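Local coordinates for phosphoribosylformylglycinamidine synthase 2 (Thermus thermophilus, PDB 3VIU), which belongs to the PurM-like (AIR synthase related) proteins, repeats their N- and C-terminal domain pair along one chain, and holds ADP and magnesium, at residues 38-41 with 45-48; 48-53 with 503-508; 72-75 with 79-82; 433-438 with 547-552. All blocks are in the same frame, centred on the assembly; numbering follows the deposited sequence.

Contact 1: 38-41 with 45-48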
# COMPACT_ATOMS: atom_id res chain seq x y z
N TRP A 38 -13.60 19.87 -3.94
CA TRP A 38 -13.91 19.95 -2.52
C TRP A 38 -14.49 18.66 -1.94
O TRP A 38 -14.86 18.60 -0.77
CB TRP A 38 -14.86 21.12 -2.26
CG TRP A 38 -14.13 22.42 -2.13
CD1 TRP A 38 -12.92 22.75 -2.68
CD2 TRP A 38 -14.55 23.57 -1.38
NE1 TRP A 38 -12.56 24.03 -2.31
CE2 TRP A 38 -13.55 24.55 -1.52
CE3 TRP A 38 -15.69 23.86 -0.61
CZ2 TRP A 38 -13.64 25.81 -0.91
CZ3 TRP A 38 -15.78 25.11 -0.00
CH2 TRP A 38 -14.76 26.07 -0.16
N SER A 39 -14.59 17.62 -2.78
CA SER A 39 -15.11 16.33 -2.33
C SER A 39 -14.04 15.70 -1.44
O SER A 39 -12.85 16.03 -1.57
CB SER A 39 -15.38 15.42 -3.54
OG SER A 39 -14.17 15.00 -4.15
N GLU A 40 -14.43 14.81 -0.53
CA GLU A 40 -13.46 14.20 0.37
C GLU A 40 -12.31 13.54 -0.38
O GLU A 40 -11.17 13.58 0.07
CB GLU A 40 -14.12 13.16 1.28
CG GLU A 40 -13.21 12.68 2.41
CD GLU A 40 -13.08 13.70 3.54
OE1 GLU A 40 -12.08 13.64 4.29
OE2 GLU A 40 -13.99 14.54 3.69
N HIS A 41 -12.61 12.94 -1.53
CA HIS A 41 -11.60 12.26 -2.33
C HIS A 41 -10.41 13.17 -2.63
O HIS A 41 -9.26 12.78 -2.41
CB HIS A 41 -12.20 11.77 -3.66
CG HIS A 41 -11.24 10.96 -4.48
ND1 HIS A 41 -10.99 9.63 -4.24
CD2 HIS A 41 -10.42 11.31 -5.50
CE1 HIS A 41 -10.07 9.19 -5.07
NE2 HIS A 41 -9.70 10.20 -5.85
N LYS A 45 -11.09 16.59 3.56
CA LYS A 45 -11.67 17.48 4.55
C LYS A 45 -11.74 16.98 6.00
O LYS A 45 -11.48 17.75 6.93
CB LYS A 45 -13.05 17.92 4.07
CG LYS A 45 -12.99 18.79 2.82
CD LYS A 45 -14.36 19.27 2.37
CE LYS A 45 -15.30 18.09 2.08
NZ LYS A 45 -16.54 18.53 1.39
N ASN A 46 -12.06 15.71 6.21
CA ASN A 46 -12.16 15.20 7.56
C ASN A 46 -10.91 14.53 8.11
O ASN A 46 -10.84 14.25 9.30
CB ASN A 46 -13.33 14.23 7.67
CG ASN A 46 -14.66 14.92 7.44
OD1 ASN A 46 -15.03 15.26 6.31
ND2 ASN A 46 -15.39 15.13 8.52
N SER A 47 -9.93 14.29 7.25
CA SER A 47 -8.70 13.62 7.66
C SER A 47 -7.47 14.50 7.83
O SER A 47 -6.58 14.16 8.61
CB SER A 47 -8.36 12.49 6.69
OG SER A 47 -8.07 13.00 5.40
N ARG A 48 -7.41 15.62 7.11
CA ARG A 48 -6.26 16.51 7.21
C ARG A 48 -5.88 16.90 8.64
O ARG A 48 -4.74 16.72 9.05
CB ARG A 48 -6.47 17.77 6.36
CG ARG A 48 -5.75 17.72 5.00
CD ARG A 48 -6.54 18.45 3.90
NE ARG A 48 -6.69 19.89 4.16
CZ ARG A 48 -7.53 20.68 3.51
NH1 ARG A 48 -8.32 20.19 2.56
NH2 ARG A 48 -7.60 21.97 3.81
O HOH W 1 -9.96 12.16 4.15
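Glu40 turns its carboxylate back onto the loop that follows its own short helix and meets the backbone of Asn46 there. CG stands opposite the main-chain nitrogen across the first torsion (chi1 -169°), and a bend at the second brings the acid group alongside Lys45 and Asn46. OE1 receives the Asn46 N-H on its syn lone pair, with Glu40 OE1 to Asn46 N at 2.8 Å and an angle at the hydrogen of 159°. OE2 has a weak share in the same donor, Glu40 OE2 to Asn46 N being 3.4 Å. The Lys45 N-H is poorly aimed at OE1 and does not bond to it. The side chains of Glu40 and Asn46 cross at about a right angle, their flat ends turned 46° apart.

Ser39 stands at the N-cap position of helix 40-43, its OG bonded back to Val36 O. Helix 40-43 belongs to the N-terminal linker region of the chain, and Glu40, in its first turn, links the start of this helix to the loop that leads on to helix 48-51.

Lys45 passes Glu40 on its way to Trp38: its CB lies 3.5 Å from Glu40 OE2, while a bend at the third torsion carries the amine on to the Trp38 carbonyl, Lys45 NZ to Trp38 O being a weak bond of 2.7 Å. The stronger partner of the amine is Glu14 in a salt bridge; Lys45 NZ stays 5.3 Å from Glu40 OE2, too far for a salt bridge, though the opposite charges may attract weakly. The Trp38 indole takes no part in this grip: NE1 bonds to Ala359 O and the ring meets Phe34 edge-to-face.

Contact 2: 48-53 with 503-508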
# COMPACT_ATOMS: atom_id res chain seq x y z
N ARG A 48 -7.41 15.62 7.11
CA ARG A 48 -6.26 16.51 7.21
C ARG A 48 -5.88 16.90 8.64
O ARG A 48 -4.74 16.72 9.05
CB ARG A 48 -6.47 17.77 6.36
CG ARG A 48 -5.75 17.72 5.00
CD ARG A 48 -6.54 18.45 3.90
NE ARG A 48 -6.69 19.89 4.16
CZ ARG A 48 -7.53 20.68 3.51
NH1 ARG A 48 -8.32 20.19 2.56
NH2 ARG A 48 -7.60 21.97 3.81
N PRO A 49 -6.84 17.42 9.43
CA PRO A 49 -6.55 17.82 10.81
C PRO A 49 -5.85 16.74 11.64
O PRO A 49 -5.05 17.05 12.52
CB PRO A 49 -7.93 18.16 11.37
CG PRO A 49 -8.67 18.62 10.18
CD PRO A 49 -8.27 17.61 9.13
N LEU A 50 -6.17 15.47 11.37
CA LEU A 50 -5.58 14.36 12.11
C LEU A 50 -4.24 13.90 11.55
O LEU A 50 -3.36 13.45 12.29
CB LEU A 50 -6.55 13.17 12.13
CG LEU A 50 -7.92 13.44 12.76
CD1 LEU A 50 -8.89 12.34 12.38
CD2 LEU A 50 -7.78 13.56 14.26
N LEU A 51 -4.08 14.00 10.23
CA LEU A 51 -2.85 13.57 9.57
C LEU A 51 -1.63 14.43 9.90
O LEU A 51 -0.49 14.02 9.65
CB LEU A 51 -3.07 13.51 8.05
CG LEU A 51 -4.06 12.43 7.59
CD1 LEU A 51 -4.39 12.58 6.11
CD2 LEU A 51 -3.47 11.06 7.87
N LYS A 52 -1.86 15.61 10.45
CA LYS A 52 -0.76 16.49 10.81
C LYS A 52 0.10 15.86 11.90
O LYS A 52 1.28 16.18 12.04
CB LYS A 52 -1.29 17.84 11.30
CG LYS A 52 -1.88 18.73 10.21
CD LYS A 52 -2.52 19.97 10.82
CE LYS A 52 -3.11 20.89 9.77
NZ LYS A 52 -2.07 21.45 8.86
N ALA A 53 -0.49 14.93 12.65
CA ALA A 53 0.21 14.26 13.74
C ALA A 53 1.28 13.24 13.34
O ALA A 53 2.16 12.93 14.14
CB ALA A 53 -0.81 13.58 14.65
N GLU A 503 -8.32 6.87 15.88
CA GLU A 503 -7.49 5.85 16.52
C GLU A 503 -6.50 5.24 15.53
O GLU A 503 -5.37 4.91 15.89
CB GLU A 503 -8.36 4.74 17.11
CG GLU A 503 -9.15 5.15 18.34
CD GLU A 503 -8.27 5.33 19.54
OE1 GLU A 503 -8.10 6.47 20.01
OE2 GLU A 503 -7.73 4.31 20.02
N THR A 504 -6.93 5.08 14.28
CA THR A 504 -6.06 4.52 13.26
C THR A 504 -4.86 5.44 13.08
O THR A 504 -3.71 4.99 13.10
CB THR A 504 -6.81 4.36 11.92
OG1 THR A 504 -7.86 3.39 12.08
CG2 THR A 504 -5.86 3.90 10.81
N ILE A 505 -5.11 6.73 12.92
CA ILE A 505 -4.02 7.67 12.76
C ILE A 505 -3.12 7.73 14.01
O ILE A 505 -1.89 7.80 13.89
CB ILE A 505 -4.54 9.06 12.39
CG1 ILE A 505 -5.11 9.01 10.95
CG2 ILE A 505 -3.43 10.10 12.52
CD1 ILE A 505 -5.56 10.35 10.37
N ALA A 506 -3.71 7.70 15.20
CA ALA A 506 -2.92 7.74 16.42
C ALA A 506 -2.06 6.47 16.50
O ALA A 506 -0.93 6.50 16.98
CB ALA A 506 -3.83 7.84 17.65
N GLY A 507 -2.61 5.36 16.01
CA GLY A 507 -1.86 4.12 16.02
C GLY A 507 -0.58 4.21 15.22
O GLY A 507 0.49 3.82 15.69
N LEU A 508 -0.68 4.73 14.00
CA LEU A 508 0.48 4.89 13.12
C LEU A 508 1.53 5.82 13.75
O LEU A 508 2.72 5.51 13.77
CB LEU A 508 0.03 5.46 11.78
CG LEU A 508 -0.24 4.49 10.61
CD1 LEU A 508 -0.57 3.10 11.11
CD2 LEU A 508 -1.36 5.05 9.75
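Apolar contact between Ile505 and the neighbouring residues Leu50 and Leu51 makes up this junction, and most of it falls to one methyl, Ile505 CD1. Ile505 carries CG1 opposite its own carbonyl carbon (chi1 -70°) and extends at the second torsion, which pushes CD1 out toward the short helix 48-51. There CD1 is shared by both leucines. On one of them it meets the tip of a branch, Ile505 CD1 to Leu51 CD2 being 3.3 Å, with Leu51 CG next at 3.8 Å from that same CD1. On the other it rests against the root of the side chain, Ile505 CD1 to Leu50 CB being 3.5 Å. The side chains of Leu51 and Ile505 cross at about a right angle, which fits a contact made mainly by the methyl end.

A second kind of approach pairs a methyl with the backbone: Ile505 CG2 lies 3.4 Å from Leu50 O. That oxygen is already engaged by a main-chain donor, Ala53 N to Leu50 O at 3.2 Å. No hydrogen bond spans the two segments.

The nearest backbones are those of Leu51 and Ile505, 6.8 Å apart between their CA atoms. Behind Ile505, helix 495-515 packs on strand 479-488, and Ile505 itself touches Leu487. Leu51 and Leu487 both belong to the ADP pocket, so Ile505 backs two of its residues: a hydrophobic joint between a helix of a PurM-like N-terminal domain and the short helix 48-51, beside the ADP pocket.

Contact 3: 72-75 with 79-82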
# COMPACT_ATOMS: atom_id res chain seq x y z
N VAL A 72 12.70 8.19 -0.97
CA VAL A 72 13.73 8.00 0.04
C VAL A 72 15.03 7.64 -0.65
O VAL A 72 15.03 7.11 -1.76
CB VAL A 72 13.36 6.88 1.04
CG1 VAL A 72 12.05 7.21 1.73
CG2 VAL A 72 13.28 5.54 0.31
N ARG A 73 16.13 7.93 0.03
CA ARG A 73 17.46 7.63 -0.49
C ARG A 73 17.80 6.18 -0.17
O ARG A 73 17.53 5.71 0.94
CB ARG A 73 18.48 8.56 0.18
CG ARG A 73 19.91 8.36 -0.27
CD ARG A 73 20.55 9.71 -0.51
NE ARG A 73 20.72 10.48 0.71
CZ ARG A 73 20.96 11.78 0.73
NH1 ARG A 73 21.04 12.46 -0.41
NH2 ARG A 73 21.13 12.41 1.89
N VAL A 74 18.36 5.45 -1.14
CA VAL A 74 18.71 4.06 -0.90
C VAL A 74 20.21 3.81 -1.05
O VAL A 74 20.69 2.70 -0.79
CB VAL A 74 17.93 3.10 -1.84
CG1 VAL A 74 16.43 3.34 -1.70
CG2 VAL A 74 18.37 3.29 -3.27
N GLY A 75 20.95 4.84 -1.46
CA GLY A 75 22.39 4.69 -1.58
C GLY A 75 23.00 4.61 -2.97
O GLY A 75 22.31 4.43 -3.97
N ALA A 79 17.64 6.40 -5.56
CA ALA A 79 16.52 6.79 -4.71
C ALA A 79 15.33 5.91 -5.09
O ALA A 79 15.32 5.30 -6.16
CB ALA A 79 16.18 8.26 -4.91
N VAL A 80 14.34 5.85 -4.22
CA VAL A 80 13.15 5.06 -4.49
C VAL A 80 11.88 5.84 -4.16
O VAL A 80 11.74 6.39 -3.06
CB VAL A 80 13.16 3.74 -3.68
CG1 VAL A 80 11.79 3.07 -3.74
CG2 VAL A 80 14.20 2.80 -4.25
N ALA A 81 10.99 5.91 -5.13
CA ALA A 81 9.73 6.60 -4.94
C ALA A 81 8.67 5.53 -4.75
O ALA A 81 8.74 4.46 -5.36
CB ALA A 81 9.40 7.44 -6.16
N PHE A 82 7.70 5.79 -3.89
CA PHE A 82 6.63 4.83 -3.69
C PHE A 82 5.42 5.48 -3.05
O PHE A 82 5.51 6.57 -2.50
CB PHE A 82 7.10 3.62 -2.86
CG PHE A 82 7.52 3.96 -1.46
CD1 PHE A 82 8.70 4.64 -1.20
CD2 PHE A 82 6.75 3.54 -0.38
CE1 PHE A 82 9.11 4.91 0.10
CE2 PHE A 82 7.15 3.81 0.93
CZ PHE A 82 8.33 4.49 1.17
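The Phe82 ring is approached at its edge, near its plane, by Val72 CG1, which lies 4.1 Å from Phe82 CE1; Val80 O also sits at the edge, in plane. Beyond the two segments, Met176, Leu178 and Thr484 touch this side chain. The strands 70-75 and 78-86 that carry these residues form an antiparallel beta hairpin in the six-stranded sheet of a PurM-like N-terminal domain. A classic beta bulge, Val74 and Gly75 both opposite Trp78, lies beside its turn.

Val72 and Val80 are a hydrogen-bonded pair, with Val72 N to Val80 O 2.9 Å and Val80 N to Val72 O 2.8 Å. Both bonds are fairly straight, the angles at hydrogen being 162° and 163°. On the face bearing these valines, Val74 CG1 meets Val80 CG2 at 3.4 Å, the two side chains crossing at about a right angle. Val72 and Val74 also touch Leu481 of strand 479-488, so this face of the hairpin packs against the sheet of the second N-terminal domain.

Arg73 and Ala79 form the adjoining non-hydrogen-bonded pair, and Ala79 CA makes a CH...O contact of 3.3 Å to Val72 O, 121° at the hydrogen.

Contact 4: 433-438 with 547-552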
# COMPACT_ATOMS: atom_id res chain seq x y z
N VAL A 433 12.11 -8.57 -2.45
CA VAL A 433 13.44 -7.98 -2.55
C VAL A 433 13.83 -7.77 -4.01
O VAL A 433 14.10 -8.73 -4.72
CB VAL A 433 14.51 -8.87 -1.88
CG1 VAL A 433 15.90 -8.31 -2.12
CG2 VAL A 433 14.23 -8.97 -0.39
N LEU A 434 13.86 -6.51 -4.44
CA LEU A 434 14.23 -6.18 -5.81
C LEU A 434 15.71 -5.80 -5.88
O LEU A 434 16.13 -4.82 -5.28
CB LEU A 434 13.39 -5.00 -6.33
CG LEU A 434 11.88 -5.16 -6.57
CD1 LEU A 434 11.63 -6.34 -7.48
CD2 LEU A 434 11.15 -5.32 -5.26
N TRP A 435 16.48 -6.58 -6.63
CA TRP A 435 17.90 -6.33 -6.79
C TRP A 435 18.18 -5.31 -7.88
O TRP A 435 17.64 -5.39 -8.98
CB TRP A 435 18.62 -7.65 -7.11
CG TRP A 435 20.04 -7.51 -7.60
CD1 TRP A 435 21.01 -6.68 -7.10
CD2 TRP A 435 20.67 -8.28 -8.63
NE1 TRP A 435 22.21 -6.90 -7.76
CE2 TRP A 435 22.02 -7.87 -8.70
CE3 TRP A 435 20.22 -9.28 -9.51
CZ2 TRP A 435 22.93 -8.43 -9.60
CZ3 TRP A 435 21.13 -9.84 -10.41
CH2 TRP A 435 22.47 -9.41 -10.45
N ILE A 436 19.00 -4.32 -7.56
CA ILE A 436 19.36 -3.31 -8.54
C ILE A 436 20.63 -3.80 -9.23
O ILE A 436 21.72 -3.74 -8.67
CB ILE A 436 19.65 -1.97 -7.87
CG1 ILE A 436 18.39 -1.47 -7.16
CG2 ILE A 436 20.10 -0.96 -8.91
CD1 ILE A 436 18.62 -0.24 -6.34
N LYS A 437 20.46 -4.30 -10.45
CA LYS A 437 21.56 -4.84 -11.24
C LYS A 437 22.70 -3.85 -11.38
O LYS A 437 22.48 -2.65 -11.52
CB LYS A 437 21.07 -5.25 -12.63
CG LYS A 437 20.04 -6.36 -12.64
CD LYS A 437 19.65 -6.70 -14.07
CE LYS A 437 18.49 -7.66 -14.12
NZ LYS A 437 18.81 -8.94 -13.45
N GLY A 438 23.92 -4.36 -11.36
CA GLY A 438 25.09 -3.51 -11.48
C GLY A 438 25.55 -3.00 -10.13
O GLY A 438 26.61 -2.38 -10.03
N LEU A 547 19.06 -3.04 1.50
CA LEU A 547 20.03 -3.99 2.05
C LEU A 547 21.03 -4.36 0.97
O LEU A 547 20.91 -3.94 -0.18
CB LEU A 547 19.31 -5.25 2.53
CG LEU A 547 18.68 -6.15 1.47
CD1 LEU A 547 18.31 -7.48 2.10
CD2 LEU A 547 17.45 -5.50 0.86
N GLU A 548 22.04 -5.13 1.34
CA GLU A 548 23.03 -5.59 0.38
C GLU A 548 22.54 -6.96 -0.01
O GLU A 548 22.44 -7.84 0.84
CB GLU A 548 24.42 -5.69 1.00
CG GLU A 548 24.99 -4.37 1.49
CD GLU A 548 26.49 -4.43 1.73
OE1 GLU A 548 26.94 -5.34 2.46
OE2 GLU A 548 27.21 -3.56 1.18
N VAL A 549 22.20 -7.12 -1.28
CA VAL A 549 21.70 -8.39 -1.79
C VAL A 549 22.51 -9.57 -1.29
O VAL A 549 21.99 -10.67 -1.13
CB VAL A 549 21.73 -8.38 -3.32
CG1 VAL A 549 21.14 -9.67 -3.86
CG2 VAL A 549 20.96 -7.19 -3.83
N ASP A 550 23.79 -9.35 -1.03
CA ASP A 550 24.65 -10.42 -0.55
C ASP A 550 24.42 -10.77 0.91
O ASP A 550 24.87 -11.81 1.38
CB ASP A 550 26.11 -10.05 -0.77
CG ASP A 550 27.02 -11.24 -0.62
OD1 ASP A 550 26.90 -12.19 -1.44
OD2 ASP A 550 27.86 -11.24 0.31
N LYS A 551 23.75 -9.90 1.65
CA LYS A 551 23.45 -10.14 3.06
C LYS A 551 21.94 -10.10 3.18
O LYS A 551 21.37 -9.20 3.77
CB LYS A 551 24.09 -9.06 3.93
CG LYS A 551 25.62 -9.07 3.86
CD LYS A 551 26.23 -7.83 4.48
CE LYS A 551 27.75 -7.84 4.33
NZ LYS A 551 28.37 -6.55 4.76
N ARG A 552 21.31 -11.11 2.60
CA ARG A 552 19.86 -11.23 2.58
C ARG A 552 19.45 -12.53 3.24
O ARG A 552 20.23 -13.46 3.34
CB ARG A 552 19.37 -11.21 1.12
CG ARG A 552 17.88 -11.42 0.90
CD ARG A 552 17.48 -12.90 0.82
NE ARG A 552 17.25 -13.38 -0.55
CZ ARG A 552 18.16 -13.39 -1.52
NH1 ARG A 552 19.39 -12.94 -1.29
NH2 ARG A 552 17.85 -13.86 -2.71
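Trp435, on strand 432-436, meets Val549, in the turn just after strand 538-548; in the six-stranded sheet of the second PurM-like N-terminal domain, strand 441-448 lies between these two strands. That intervening strand accounts for the absence of direct backbone bonds here: Leu434 pairs with Val443 and Leu547 with Gly442. The contact therefore rests on side chains that bridge over a middle strand.

From CB outward, the Trp435 side chain stays near a single methyl. CB is 4.1 Å from Val549 CG2 and, with the indole swung opposite the backbone nitrogen (chi1 167°), CG comes to 3.9 Å of that methyl. The approach is tightest one atom further, Trp435 CD1 to Val549 CG2 being 3.3 Å, and it widens again at NE1, 4.1 Å from Val549 CG2. The methyl thus sits by the pyrrole part of the indole in an oblique approach, the two side chains crossing at about a right angle. At NE1 the polar end is fixed by a hydrogen bond to Thr439 O, which would limit rotation of the indole. One ring face is met by Lys437 CA, 3.9 Å above the plane and offset toward the rim.

Deeper in the sheet, Val433 CG1 reaches Leu547 CD2 at 4.4 Å, a looser apolar contact between buried residues; Val433 also touches Leu425 and Val476. Val549 is presented by a type I beta turn from Glu548 to Lys551 that follows the strand. Across that turn its end residues form a salt bridge, in which Lys551 NZ meets Glu548 OE1 at 3.0 Å, nearly in line with the oxygen's own C-O bond.

How the contacts relate
Contacts 1 and 2 adjoin along the chain and share Arg48, the first ending on the segment where the second begins; their centres are 14 Å apart. Contact 2 then ties this early region to helix 495-515, closing a loop of some 450 residues within which contact 3 is nested. The segments of contacts 2 and 4 alternate, since helix 495-515 comes between the two strands of contact 4. Contacts 3 and 4 belong to corresponding six-stranded sheets of the two N-terminal domains; their nearest atoms are about 5 Å apart, without touching. Contact 2 joins the two halves beside the ADP pocket, and contact 3 lies where the first sheet meets strand 479-488 of the second.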